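Local coordinates for protein-tyrosine phosphatase mitochondrial 1 (Mus musculus, PDB 3RGO) that dephosphorylates phosphatidylglycerophosphate to phosphatidylglycerol, a step in cardiolipin synthesis in mitochondria, at residues 30-35 and 93-98. Residues are numbered along the deposited sequence; the frame is centred on the assembly and turned at random.
Sequences RGVITM and YVHCKA. With SO4 (sulfate ion), chain B.
His-95 NE2 and Thr-34 OG1 share a hydrogen bond of 2.9 Å, and the hydroxyl is also hydrogen-bonded to Gln-58 NE2 of strand 57-61. On the far side of the imidazole, His-95 ND1 donates to the O of Cys-96 at 2.9 Å, nearly straight (175°), with the acceptor in the ring plane. Bonds from both nitrogens therefore fix the ring's rotation. The torsion that sets CG between the backbone N and the carbonyl carbon (chi1 75°) swings the ring toward strand 30-35, so that Thr-34 CA lies over one face, 4.1 Å from the ring centroid, while Val-32 CG2 meets the edge at CD2.

The backbones beneath run parallel, their axes at 8° to each other. Through its N and O, Tyr-93 reaches Gly-31 O and Ile-33 N; His-95 likewise reaches Ile-33 O and Met-35 N, the bonding pattern of a parallel sheet. On the sheet face bearing Ile-33 and Val-94, the bent methionine chain brings the Met-35 CE methyl onto Val-94 CG1, and helix 102-115 packs against both side chains.

Past the strand end, a water donates to both Met-35 O and Cys-96 O, extending the link between the segments. Beyond it, the N-H groups of Lys-97 and Ala-98 converge on sulfate O4, at 2.8 Å and 3.0 Å; Arg-100 N, Arg-102 NH1 and Ser-103 OG bind the same ion, probably acquired from the crystallisation liquor. SG of Cys-96, the predicted phosphocysteine nucleophile, is 3.6 Å from sulfate O4, in keeping with an anion that probably marks the place of the substrate phosphate. Strand 91-95 thus ends in the HCxxGxxR P-loop, His-95 to Arg-102, which leads into helix 102-115, a strand-loop-helix arrangement characteristic of the cysteine-dependent protein-tyrosine phosphatase fold.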
ATOM      1  N   ARG A  30      -6.515  -8.516  -6.961  1.00 46.55           N
ATOM      2  CA  ARG A  30      -7.957  -8.299  -6.929  1.00 45.63           C
ATOM      3  C   ARG A  30      -8.302  -7.022  -6.180  1.00 41.53           C
ATOM      4  O   ARG A  30      -9.467  -6.646  -6.072  1.00 43.99           O
ATOM      5  CB  ARG A  30      -8.670  -9.495  -6.296  1.00 48.17           C
ATOM      6  CG  ARG A  30      -8.551 -10.763  -7.115  1.00 55.14           C
ATOM      7  CD  ARG A  30      -9.219 -10.586  -8.469  1.00 60.75           C
ATOM      8  NE  ARG A  30      -8.600 -11.421  -9.490  1.00 67.69           N
ATOM      9  CZ  ARG A  30      -8.874 -12.710  -9.667  1.00 75.80           C
ATOM     10  NH1 ARG A  30      -9.754 -13.316  -8.878  1.00 76.52           N
ATOM     11  NH2 ARG A  30      -8.265 -13.395 -10.626  1.00 77.27           N
ATOM     12  N   GLY A  31      -7.280  -6.358  -5.655  1.00 39.43           N
ATOM     13  CA  GLY A  31      -7.478  -5.114  -4.942  1.00 37.23           C
ATOM     14  C   GLY A  31      -6.364  -4.148  -5.278  1.00 35.94           C
ATOM     15  O   GLY A  31      -5.247  -4.556  -5.586  1.00 36.86           O
ATOM     16  N   VAL A  32      -6.668  -2.861  -5.244  1.00 34.28           N
ATOM     17  CA  VAL A  32      -5.647  -1.856  -5.498  1.00 34.42           C
ATOM     18  C   VAL A  32      -5.830  -0.710  -4.519  1.00 36.59           C
ATOM     19  O   VAL A  32      -6.948  -0.239  -4.292  1.00 37.61           O
ATOM     20  CB  VAL A  32      -5.673  -1.364  -6.969  1.00 46.77           C
ATOM     21  CG1 VAL A  32      -7.055  -0.858  -7.341  1.00 51.52           C
ATOM     22  CG2 VAL A  32      -4.607  -0.287  -7.218  1.00 42.66           C
ATOM     23  N   ILE A  33      -4.732  -0.308  -3.890  1.00 35.43           N
ATOM     24  CA  ILE A  33      -4.745   0.858  -3.025  1.00 35.36           C
ATOM     25  C   ILE A  33      -4.095   1.990  -3.789  1.00 35.14           C
ATOM     26  O   ILE A  33      -2.918   1.921  -4.134  1.00 35.47           O
ATOM     27  CB  ILE A  33      -3.999   0.615  -1.704  1.00 33.24           C
ATOM     28  CG1 ILE A  33      -4.688  -0.503  -0.917  1.00 32.68           C
ATOM     29  CG2 ILE A  33      -3.938   1.910  -0.891  1.00 32.50           C
ATOM     30  CD1 ILE A  33      -4.024  -0.831   0.418  1.00 34.13           C
ATOM     31  N   THR A  34      -4.879   3.020  -4.077  1.00 36.49           N
ATOM     32  CA  THR A  34      -4.396   4.155  -4.852  1.00 38.29           C
ATOM     33  C   THR A  34      -4.249   5.374  -3.964  1.00 39.70           C
ATOM     34  O   THR A  34      -5.213   5.845  -3.368  1.00 45.11           O
ATOM     35  CB  THR A  34      -5.342   4.482  -6.019  1.00 38.61           C
ATOM     36  OG1 THR A  34      -5.402   3.358  -6.908  1.00 40.24           O
ATOM     37  CG2 THR A  34      -4.854   5.713  -6.781  1.00 40.09           C
ATOM     38  N   MET A  35      -3.030   5.883  -3.874  1.00 41.70           N
ATOM     39  CA  MET A  35      -2.765   7.029  -3.025  1.00 40.43           C
ATOM     40  C   MET A  35      -2.549   8.280  -3.857  1.00 41.05           C
ATOM     41  O   MET A  35      -1.885   8.242  -4.893  1.00 39.19           O
ATOM     42  CB  MET A  35      -1.560   6.757  -2.124  1.00 37.86           C
ATOM     43  CG  MET A  35      -1.832   5.699  -1.067  1.00 40.72           C
ATOM     44  SD  MET A  35      -0.331   5.009  -0.353  1.00 49.23           S
ATOM     45  CE  MET A  35      -0.030   3.692  -1.522  1.00121.73           C
ATOM     46  N   TYR A  93      -2.321  -4.496  -5.049  1.00 34.94           N
ATOM     47  CA  TYR A  93      -1.274  -3.642  -5.592  1.00 34.20           C
ATOM     48  C   TYR A  93      -1.366  -2.278  -4.921  1.00 37.05           C
ATOM     49  O   TYR A  93      -2.419  -1.639  -4.939  1.00 36.08           O
ATOM     50  CB  TYR A  93      -1.456  -3.504  -7.105  1.00 33.27           C
ATOM     51  CG  TYR A  93      -0.303  -2.878  -7.856  1.00 35.69           C
ATOM     52  CD1 TYR A  93      -0.158  -1.494  -7.925  1.00 36.13           C
ATOM     53  CD2 TYR A  93       0.619  -3.668  -8.540  1.00 41.50           C
ATOM     54  CE1 TYR A  93       0.886  -0.920  -8.638  1.00 38.20           C
ATOM     55  CE2 TYR A  93       1.665  -3.101  -9.258  1.00 36.87           C
ATOM     56  CZ  TYR A  93       1.794  -1.728  -9.301  1.00 39.41           C
ATOM     57  OH  TYR A  93       2.833  -1.164 -10.013  1.00 44.03           O
ATOM     58  N   VAL A  94      -0.260  -1.844  -4.325  1.00 36.07           N
ATOM     59  CA  VAL A  94      -0.216  -0.596  -3.577  1.00 32.01           C
ATOM     60  C   VAL A  94       0.668   0.395  -4.311  1.00 34.47           C
ATOM     61  O   VAL A  94       1.827   0.103  -4.606  1.00 34.91           O
ATOM     62  CB  VAL A  94       0.355  -0.829  -2.149  1.00 32.76           C
ATOM     63  CG1 VAL A  94       0.337   0.453  -1.340  1.00 32.44           C
ATOM     64  CG2 VAL A  94      -0.434  -1.913  -1.435  1.00 30.58           C
ATOM     65  N   HIS A  95       0.126   1.571  -4.613  1.00 34.81           N
ATOM     66  CA  HIS A  95       0.893   2.558  -5.358  1.00 31.48           C
ATOM     67  C   HIS A  95       0.537   3.996  -5.043  1.00 32.41           C
ATOM     68  O   HIS A  95      -0.544   4.308  -4.551  1.00 31.51           O
ATOM     69  CB  HIS A  95       0.709   2.349  -6.870  1.00 31.66           C
ATOM     70  CG  HIS A  95      -0.622   2.811  -7.378  1.00 31.16           C
ATOM     71  ND1 HIS A  95      -0.836   4.085  -7.857  1.00 34.12           N
ATOM     72  CD2 HIS A  95      -1.816   2.174  -7.461  1.00 32.17           C
ATOM     73  CE1 HIS A  95      -2.100   4.212  -8.221  1.00 35.44           C
ATOM     74  NE2 HIS A  95      -2.715   3.066  -7.991  1.00 36.41           N
ATOM     75  N   CYS A  96       1.482   4.873  -5.350  1.00 36.70           N
ATOM     76  CA  CYS A  96       1.202   6.279  -5.515  1.00 37.29           C
ATOM     77  C   CYS A  96       1.727   6.613  -6.907  1.00 39.95           C
ATOM     78  O   CYS A  96       1.114   6.235  -7.912  1.00 43.44           O
ATOM     79  CB  CYS A  96       1.891   7.108  -4.430  1.00 34.30           C
ATOM     80  SG  CYS A  96       1.430   8.855  -4.447  1.00 40.05           S
ATOM     81  N   LYS A  97       2.881   7.265  -6.971  1.00 37.56           N
ATOM     82  CA  LYS A  97       3.503   7.587  -8.254  1.00 45.81           C
ATOM     83  C   LYS A  97       4.678   6.669  -8.570  1.00 45.52           C
ATOM     84  O   LYS A  97       4.616   5.854  -9.485  1.00 46.13           O
ATOM     85  CB  LYS A  97       3.980   9.044  -8.273  1.00 54.82           C
ATOM     86  CG  LYS A  97       2.867  10.080  -8.299  1.00 58.79           C
ATOM     87  CD  LYS A  97       3.446  11.480  -8.485  1.00 65.33           C
ATOM     88  CE  LYS A  97       4.299  11.560  -9.745  1.00 67.27           C
ATOM     89  NZ  LYS A  97       4.938  12.900  -9.921  1.00 71.67           N
ATOM     90  N   ALA A  98       5.751   6.808  -7.803  1.00 49.27           N
ATOM     91  CA  ALA A  98       7.001   6.116  -8.099  1.00 48.70           C
ATOM     92  C   ALA A  98       7.165   4.803  -7.333  1.00 46.73           C
ATOM     93  O   ALA A  98       8.074   4.024  -7.621  1.00 45.66           O
ATOM     94  CB  ALA A  98       8.188   7.046  -7.827  1.00 50.13           C
TER
HETATM   95  S   SO4 B   1       5.509   7.580  -3.977  1.00 44.58           S
HETATM   96  O1  SO4 B   1       5.604   8.665  -3.006  1.00 44.49           O
HETATM   97  O2  SO4 B   1       6.843   7.098  -4.323  1.00 38.98           O
HETATM   98  O3  SO4 B   1       4.722   6.493  -3.409  1.00 43.11           O
HETATM   99  O4  SO4 B   1       4.863   8.066  -5.194  1.00 42.08           O
HETATM  100  O   HOH W   1      -1.605   7.639  -7.736  1.00 48.15           O